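Local coordinates for proteasome activator protein PA26 (Trypanosoma brucei, PDB 1YAR), which binds the end of the 20S proteasome as an 11S (PA28-type) activator and probably opens the gate to its interior without ATP, at residues Cys89-Ile94 and Lys121-Leu126; Ile128-Ser133 and Thr204-Thr209. One frame throughout, in Å; residues are numbered along the deposited sequence. Where two conformers were deposited one is given.

Contact 1 of 2, residues Cys89-Ile94 and Lys121-Leu126; sequences CQAETI and KIIDEL
Ile123 takes part in two of the three apolar contacts and has the largest buried area of the residues here, setting its two branches against different residues of helix 71-99. Its CG2 methyl rests on the methyl of Ala91, with CG2 and CB 3.7 Å apart, while the longer branch carries CD1 to Ile94 CG2, 3.5 Å away. CG1 of Ile123 lies beside the backbone N (chi1 -61°), which leaves CG2 anti to it, and the fork can serve both residues at once. The side chains of Ile94 and Ile123 cross at about a right angle. Leu126 adds a looser touch, its CD2 lying 4.3 Å from Ala91 CB.

No hydrogen bond passes between 89-94 and 121-126; the polar groups lie off this seam. Asp124 OD1 forms a salt bridge with Arg95. The carboxylate of Glu92 is held by hydrogen bonds from a neighbouring subunit.

Segments 89-94 and 121-126 run antiparallel, their axes at 163° and 10.2 Å apart at closest, the small Ala91 facing Ile123 where the backbones come nearest. Helix 24-57 closes over the seam through Val30, Ile31 and Trp34, and helix 183-226 through Leu207 and Tyr218.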
ATOM      1  N   CYS O  89     -50.033 -33.885 -93.555  1.00 26.66           N
ATOM      2  CA  CYS O  89     -48.804 -33.345 -94.145  1.00 27.23           C
ATOM      3  C   CYS O  89     -48.369 -32.024 -93.482  1.00 26.17           C
ATOM      4  O   CYS O  89     -47.181 -31.767 -93.305  1.00 26.61           O
ATOM      5  CB  CYS O  89     -48.940 -33.227 -95.683  1.00 27.97           C
ATOM      6  SG  CYS O  89     -49.103 -34.839 -96.509  1.00 34.25           S
ATOM      7  N   GLN O  90     -49.332 -31.196 -93.101  1.00 26.27           N
ATOM      8  CA  GLN O  90     -49.048 -29.962 -92.378  1.00 25.52           C
ATOM      9  C   GLN O  90     -48.474 -30.254 -90.973  1.00 24.63           C
ATOM     10  O   GLN O  90     -47.529 -29.602 -90.540  1.00 23.85           O
ATOM     11  CB  GLN O  90     -50.316 -29.122 -92.304  1.00 26.58           C
ATOM     12  CG  GLN O  90     -50.602 -28.441 -93.678  1.00 28.37           C
ATOM     13  CD  GLN O  90     -52.055 -28.089 -93.919  1.00 32.27           C
ATOM     14  OE1 GLN O  90     -52.931 -28.342 -93.084  1.00 29.10           O
ATOM     15  NE2 GLN O  90     -52.321 -27.503 -95.098  1.00 33.11           N
ATOM     16  N   ALA O  91     -49.036 -31.251 -90.292  1.00 23.76           N
ATOM     17  CA  ALA O  91     -48.491 -31.694 -88.989  1.00 24.03           C
ATOM     18  C   ALA O  91     -47.028 -32.152 -89.092  1.00 24.25           C
ATOM     19  O   ALA O  91     -46.216 -31.881 -88.203  1.00 24.47           O
ATOM     20  CB  ALA O  91     -49.344 -32.804 -88.421  1.00 24.19           C
ATOM     21  N   GLU O  92     -46.692 -32.844 -90.184  1.00 24.66           N
ATOM     22  CA  GLU O  92     -45.326 -33.330 -90.389  1.00 24.67           C
ATOM     23  C   GLU O  92     -44.326 -32.195 -90.588  1.00 25.04           C
ATOM     24  O   GLU O  92     -43.170 -32.319 -90.196  1.00 25.14           O
ATOM     25  CB  GLU O  92     -45.263 -34.318 -91.554  1.00 25.60           C
ATOM     26  CG  GLU O  92     -45.981 -35.641 -91.289  1.00 25.70           C
ATOM     27  CD  GLU O  92     -45.216 -36.579 -90.368  1.00 30.54           C
ATOM     28  OE1 GLU O  92     -44.008 -36.379 -90.127  1.00 28.47           O
ATOM     29  OE2 GLU O  92     -45.834 -37.546 -89.874  1.00 33.90           O
ATOM     30  N   THR O  93     -44.778 -31.089 -91.191  1.00 24.83           N
ATOM     31  CA  THR O  93     -43.966 -29.881 -91.280  1.00 25.04           C
ATOM     32  C   THR O  93     -43.638 -29.366 -89.882  1.00 24.68           C
ATOM     33  O   THR O  93     -42.477 -29.063 -89.594  1.00 24.37           O
ATOM     34  CB  THR O  93     -44.711 -28.825 -92.115  1.00 25.48           C
ATOM     35  OG1 THR O  93     -44.833 -29.323 -93.456  1.00 26.42           O
ATOM     36  CG2 THR O  93     -43.906 -27.524 -92.234  1.00 26.75           C
ATOM     37  N   ILE O  94     -44.645 -29.266 -89.012  1.00 24.16           N
ATOM     38  CA  ILE O  94     -44.376 -28.793 -87.644  1.00 24.24           C
ATOM     39  C   ILE O  94     -43.439 -29.752 -86.925  1.00 23.55           C
ATOM     40  O   ILE O  94     -42.507 -29.325 -86.251  1.00 23.17           O
ATOM     41  CB  ILE O  94     -45.646 -28.562 -86.821  1.00 24.12           C
ATOM     42  CG1 ILE O  94     -46.581 -27.578 -87.536  1.00 25.07           C
ATOM     43  CG2 ILE O  94     -45.244 -28.011 -85.429  1.00 24.90           C
ATOM     44  CD1 ILE O  94     -47.964 -27.427 -86.884  1.00 24.92           C
ATOM     45  N   LYS O 121     -45.520 -34.795 -78.749  1.00 24.88           N
ATOM     46  CA  LYS O 121     -46.496 -35.767 -78.260  1.00 26.24           C
ATOM     47  C   LYS O 121     -47.925 -35.450 -78.732  1.00 24.61           C
ATOM     48  O   LYS O 121     -48.622 -36.346 -79.221  1.00 24.84           O
ATOM     49  CB  LYS O 121     -46.448 -35.873 -76.719  1.00 26.62           C
ATOM     50  CG  LYS O 121     -47.375 -36.960 -76.159  1.00 29.75           C
ATOM     51  CD  LYS O 121     -47.341 -37.025 -74.625  1.00 30.61           C
ATOM     52  CE  LYS O 121     -48.080 -38.292 -74.143  1.00 38.74           C
ATOM     53  NZ  LYS O 121     -48.635 -38.115 -72.760  1.00 42.51           N
ATOM     54  N   ILE O 122     -48.355 -34.195 -78.605  0.50 24.53           N
ATOM     55  CA  ILE O 122     -49.717 -33.835 -79.022  0.50 24.47           C
ATOM     56  C   ILE O 122     -49.881 -33.849 -80.548  0.50 24.29           C
ATOM     57  O   ILE O 122     -50.964 -34.140 -81.053  0.50 23.93           O
ATOM     58  CB  ILE O 122     -50.214 -32.495 -78.406  0.50 25.09           C
ATOM     59  CG1 ILE O 122     -49.653 -31.286 -79.150  0.50 24.54           C
ATOM     60  CG2 ILE O 122     -49.915 -32.424 -76.918  0.50 25.24           C
ATOM     61  CD1 ILE O 122     -50.318 -29.979 -78.768  0.50 25.42           C
ATOM     62  N   ILE O 123     -48.810 -33.549 -81.278  1.00 23.71           N
ATOM     63  CA  ILE O 123     -48.863 -33.662 -82.751  1.00 24.87           C
ATOM     64  C   ILE O 123     -48.895 -35.122 -83.181  1.00 25.42           C
ATOM     65  O   ILE O 123     -49.652 -35.489 -84.079  1.00 25.40           O
ATOM     66  CB  ILE O 123     -47.753 -32.869 -83.456  1.00 25.11           C
ATOM     67  CG1 ILE O 123     -47.913 -31.383 -83.121  1.00 26.11           C
ATOM     68  CG2 ILE O 123     -47.958 -32.939 -84.974  1.00 25.13           C
ATOM     69  CD1 ILE O 123     -46.718 -30.547 -83.484  1.00 29.21           C
ATOM     70  N   ASP O 124     -48.100 -35.961 -82.519  1.00 26.31           N
ATOM     71  CA  ASP O 124     -48.202 -37.416 -82.701  1.00 27.89           C
ATOM     72  C   ASP O 124     -49.612 -37.969 -82.458  1.00 27.67           C
ATOM     73  O   ASP O 124     -50.106 -38.793 -83.244  1.00 27.15           O
ATOM     74  CB  ASP O 124     -47.232 -38.138 -81.773  1.00 28.57           C
ATOM     75  CG  ASP O 124     -45.789 -38.013 -82.216  1.00 33.49           C
ATOM     76  OD1 ASP O 124     -45.535 -37.630 -83.389  1.00 36.09           O
ATOM     77  OD2 ASP O 124     -44.827 -38.274 -81.441  1.00 36.64           O
ATOM     78  N   GLU O 125     -50.234 -37.547 -81.354  1.00 28.07           N
ATOM     79  CA  GLU O 125     -51.617 -37.928 -81.046  1.00 28.91           C
ATOM     80  C   GLU O 125     -52.566 -37.485 -82.159  1.00 27.23           C
ATOM     81  O   GLU O 125     -53.443 -38.241 -82.571  1.00 26.47           O
ATOM     82  CB  GLU O 125     -52.091 -37.324 -79.713  1.00 28.80           C
ATOM     83  CG  GLU O 125     -53.403 -37.944 -79.204  1.00 32.37           C
ATOM     84  CD  GLU O 125     -53.999 -37.246 -77.984  1.00 33.97           C
ATOM     85  OE1 GLU O 125     -53.304 -36.413 -77.345  1.00 40.77           O
ATOM     86  OE2 GLU O 125     -55.184 -37.512 -77.671  1.00 39.84           O
ATOM     87  N   LEU O 126     -52.397 -36.258 -82.632  1.00 26.18           N
ATOM     88  CA  LEU O 126     -53.178 -35.787 -83.779  1.00 25.70           C
ATOM     89  C   LEU O 126     -53.032 -36.718 -84.984  1.00 25.81           C
ATOM     90  O   LEU O 126     -54.032 -37.131 -85.573  1.00 25.44           O
ATOM     91  CB  LEU O 126     -52.805 -34.343 -84.144  1.00 26.00           C
ATOM     92  CG  LEU O 126     -53.296 -33.786 -85.488  1.00 26.36           C
ATOM     93  CD1 LEU O 126     -54.808 -33.661 -85.486  1.00 27.66           C
ATOM     94  CD2 LEU O 126     -52.660 -32.423 -85.754  1.00 26.22           C
TER

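Contact 2 of 2, residues Ile128-Ser133 and Thr204-Thr209; sequences IKTLGS and TTHLST
Leu207 reaches from helix 183-226 into the angle between Thr130 and Leu131, near the end of helix 111-130. Its backbone is already close, Leu207 CA lying 4.0 Å from Thr130 CG2. Leu207 CB stands a little farther from Thr130 CG2, at 4.5 Å. From there the chain bends toward Leu131: CG is anti to the backbone N (chi1 -178°), which carries the isobutyl fork out toward the other segment. At the tip of Leu207, CD1 is the busier methyl, 3.7 Å from Leu131 CD2 and 3.9 Å from Thr130 CG2, whereas Leu207 CD2 meets Leu131 CD2 at 4.1 Å. Leu83 of helix 71-99 also packs on this leucine.

One residue earlier, His206 brings ring atom CD2 to 4.0 Å from Thr130 CG2, which approaches the ring obliquely. The Thr130 methyl is thus shared by two successive residues of the facing helix. The imidazole's polar partner lies across a subunit boundary: ND1 is hydrogen-bonded to Glu92 of a neighbouring subunit.

The last part of helix 111-130 widens into a pi-type turn at 128-130, and Gly132 then has positive phi. The arrangement is helix-end packing within the elongated helical bundle of an 11S activator subunit, where helix 111-130 gives way to the loop that leads to helix 150-166.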
ATOM      1  N   ILE O 128     -51.593 -39.903 -85.304  1.00 27.88           N
ATOM      2  CA  ILE O 128     -51.788 -41.337 -85.116  1.00 28.41           C
ATOM      3  C   ILE O 128     -53.208 -41.646 -84.623  1.00 28.18           C
ATOM      4  O   ILE O 128     -53.897 -42.512 -85.173  1.00 28.16           O
ATOM      5  CB  ILE O 128     -50.731 -41.909 -84.129  1.00 28.73           C
ATOM      6  CG1 ILE O 128     -49.289 -41.628 -84.597  1.00 30.02           C
ATOM      7  CG2 ILE O 128     -50.972 -43.396 -83.858  1.00 29.82           C
ATOM      8  CD1 ILE O 128     -48.997 -41.922 -86.049  1.00 32.79           C
ATOM      9  N   LYS O 129     -53.644 -40.938 -83.590  1.00 27.62           N
ATOM     10  CA  LYS O 129     -54.920 -41.244 -82.981  1.00 28.17           C
ATOM     11  C   LYS O 129     -56.084 -40.502 -83.633  1.00 27.55           C
ATOM     12  O   LYS O 129     -57.012 -41.145 -84.104  1.00 27.59           O
ATOM     13  CB  LYS O 129     -54.886 -40.999 -81.476  1.00 28.60           C
ATOM     14  CG  LYS O 129     -53.886 -41.873 -80.744  1.00 32.07           C
ATOM     15  CD  LYS O 129     -53.889 -41.523 -79.265  1.00 38.64           C
ATOM     16  CE  LYS O 129     -53.005 -42.458 -78.440  1.00 43.15           C
ATOM     17  NZ  LYS O 129     -52.955 -41.982 -77.004  1.00 45.46           N
ATOM     18  N   THR O 130     -56.035 -39.168 -83.660  1.00 26.87           N
ATOM     19  CA  THR O 130     -57.165 -38.368 -84.159  1.00 25.83           C
ATOM     20  C   THR O 130     -57.448 -38.653 -85.647  1.00 26.38           C
ATOM     21  O   THR O 130     -58.617 -38.794 -86.039  1.00 25.49           O
ATOM     22  CB  THR O 130     -56.898 -36.867 -83.953  1.00 26.59           C
ATOM     23  OG1 THR O 130     -56.402 -36.643 -82.629  1.00 26.73           O
ATOM     24  CG2 THR O 130     -58.195 -36.049 -84.005  1.00 26.04           C
ATOM     25  N   LEU O 131     -56.380 -38.727 -86.453  1.00 25.26           N
ATOM     26  CA  LEU O 131     -56.514 -38.939 -87.899  1.00 25.36           C
ATOM     27  C   LEU O 131     -56.521 -40.411 -88.265  1.00 25.55           C
ATOM     28  O   LEU O 131     -56.823 -40.757 -89.412  1.00 26.31           O
ATOM     29  CB  LEU O 131     -55.404 -38.208 -88.667  1.00 24.70           C
ATOM     30  CG  LEU O 131     -55.383 -36.675 -88.544  1.00 25.02           C
ATOM     31  CD1 LEU O 131     -54.176 -36.140 -89.299  1.00 27.89           C
ATOM     32  CD2 LEU O 131     -56.706 -36.004 -89.010  1.00 25.94           C
ATOM     33  N   GLY O 132     -56.128 -41.272 -87.326  1.00 25.80           N
ATOM     34  CA  GLY O 132     -56.089 -42.717 -87.555  1.00 25.86           C
ATOM     35  C   GLY O 132     -55.254 -43.123 -88.769  1.00 27.17           C
ATOM     36  O   GLY O 132     -55.688 -43.917 -89.597  1.00 27.35           O
ATOM     37  N   SER O 133     -54.044 -42.595 -88.862  1.00 27.75           N
ATOM     38  CA  SER O 133     -53.255 -42.679 -90.095  1.00 28.72           C
ATOM     39  C   SER O 133     -52.447 -43.958 -90.211  1.00 29.15           C
ATOM     40  O   SER O 133     -51.989 -44.305 -91.292  1.00 28.63           O
ATOM     41  CB  SER O 133     -52.309 -41.495 -90.180  1.00 28.83           C
ATOM     42  OG  SER O 133     -51.437 -41.480 -89.063  1.00 31.27           O
ATOM     43  N   THR O 204     -65.246 -34.796 -87.214  1.00 24.45           N
ATOM     44  CA  THR O 204     -64.924 -33.380 -87.499  1.00 24.76           C
ATOM     45  C   THR O 204     -64.894 -32.528 -86.237  1.00 24.12           C
ATOM     46  O   THR O 204     -63.991 -31.692 -86.077  1.00 24.20           O
ATOM     47  CB  THR O 204     -65.865 -32.718 -88.541  1.00 24.49           C
ATOM     48  OG1 THR O 204     -67.226 -32.950 -88.189  1.00 25.87           O
ATOM     49  CG2 THR O 204     -65.679 -33.344 -89.941  1.00 24.57           C
ATOM     50  N   THR O 205     -65.874 -32.744 -85.364  0.50 24.19           N
ATOM     51  CA  THR O 205     -65.934 -32.071 -84.065  0.50 24.02           C
ATOM     52  C   THR O 205     -64.663 -32.354 -83.248  0.50 24.15           C
ATOM     53  O   THR O 205     -64.008 -31.428 -82.763  0.50 24.29           O
ATOM     54  CB  THR O 205     -67.206 -32.519 -83.311  0.50 24.16           C
ATOM     55  OG1 THR O 205     -68.364 -31.971 -83.956  0.50 23.43           O
ATOM     56  CG2 THR O 205     -67.274 -31.907 -81.945  0.50 23.91           C
ATOM     57  N   HIS O 206     -64.320 -33.636 -83.137  1.00 24.09           N
ATOM     58  CA  HIS O 206     -63.183 -34.138 -82.351  1.00 24.47           C
ATOM     59  C   HIS O 206     -61.867 -33.623 -82.940  1.00 24.11           C
ATOM     60  O   HIS O 206     -60.951 -33.232 -82.214  1.00 22.89           O
ATOM     61  CB  HIS O 206     -63.184 -35.664 -82.409  1.00 25.46           C
ATOM     62  CG  HIS O 206     -62.262 -36.327 -81.429  1.00 28.72           C
ATOM     63  ND1 HIS O 206     -62.404 -36.194 -80.064  1.00 31.77           N
ATOM     64  CD2 HIS O 206     -61.228 -37.187 -81.617  1.00 31.59           C
ATOM     65  CE1 HIS O 206     -61.476 -36.917 -79.452  1.00 33.34           C
ATOM     66  NE2 HIS O 206     -60.747 -37.527 -80.369  1.00 33.34           N
ATOM     67  N   LEU O 207     -61.792 -33.629 -84.268  1.00 22.00           N
ATOM     68  CA  LEU O 207     -60.643 -33.059 -84.975  1.00 21.99           C
ATOM     69  C   LEU O 207     -60.478 -31.549 -84.710  1.00 21.47           C
ATOM     70  O   LEU O 207     -59.344 -31.071 -84.495  1.00 21.03           O
ATOM     71  CB  LEU O 207     -60.728 -33.347 -86.490  1.00 20.61           C
ATOM     72  CG  LEU O 207     -59.535 -32.841 -87.337  1.00 22.31           C
ATOM     73  CD1 LEU O 207     -58.163 -33.364 -86.821  1.00 22.74           C
ATOM     74  CD2 LEU O 207     -59.722 -33.226 -88.809  1.00 22.66           C
ATOM     75  N   SER O 208     -61.586 -30.805 -84.736  0.50 21.61           N
ATOM     76  CA  SER O 208     -61.539 -29.363 -84.501  0.50 22.18           C
ATOM     77  C   SER O 208     -61.009 -29.050 -83.094  0.50 22.20           C
ATOM     78  O   SER O 208     -60.244 -28.101 -82.908  0.50 21.56           O
ATOM     79  CB  SER O 208     -62.900 -28.700 -84.740  0.50 22.08           C
ATOM     80  OG  SER O 208     -63.831 -29.011 -83.715  0.50 23.67           O
ATOM     81  N   THR O 209     -61.403 -29.863 -82.115  1.00 21.90           N
ATOM     82  CA  THR O 209     -60.878 -29.724 -80.741  1.00 22.20           C
ATOM     83  C   THR O 209     -59.354 -29.911 -80.704  1.00 22.37           C
ATOM     84  O   THR O 209     -58.656 -29.092 -80.099  1.00 22.19           O
ATOM     85  CB  THR O 209     -61.554 -30.736 -79.813  1.00 22.69           C
ATOM     86  OG1 THR O 209     -62.957 -30.469 -79.802  1.00 24.30           O
ATOM     87  CG2 THR O 209     -61.093 -30.518 -78.358  1.00 22.13           C
TER

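How the contacts relate
Along the chain the contacts come in series. Helix 71-99 leads through residues 100-110, which probably correspond to the activation loop of 11S activators, into helix 111-130, and contact 1 closes that hairpin over 26 residues. Contact 2 opens just afterwards and closes a longer excursion of 70 residues, including helix 150-166, by joining the end of helix 111-130 to helix 183-226. Their centres lie about 11 Å apart, bridged by Leu126 CD1 and Leu207 CD1 at 3.6 Å and by probable backbone hydrogen bonds from Thr130 and Leu131 to Glu125 and Leu126. Across the subunit interface, contact 1 of one copy meets contact 2 of another.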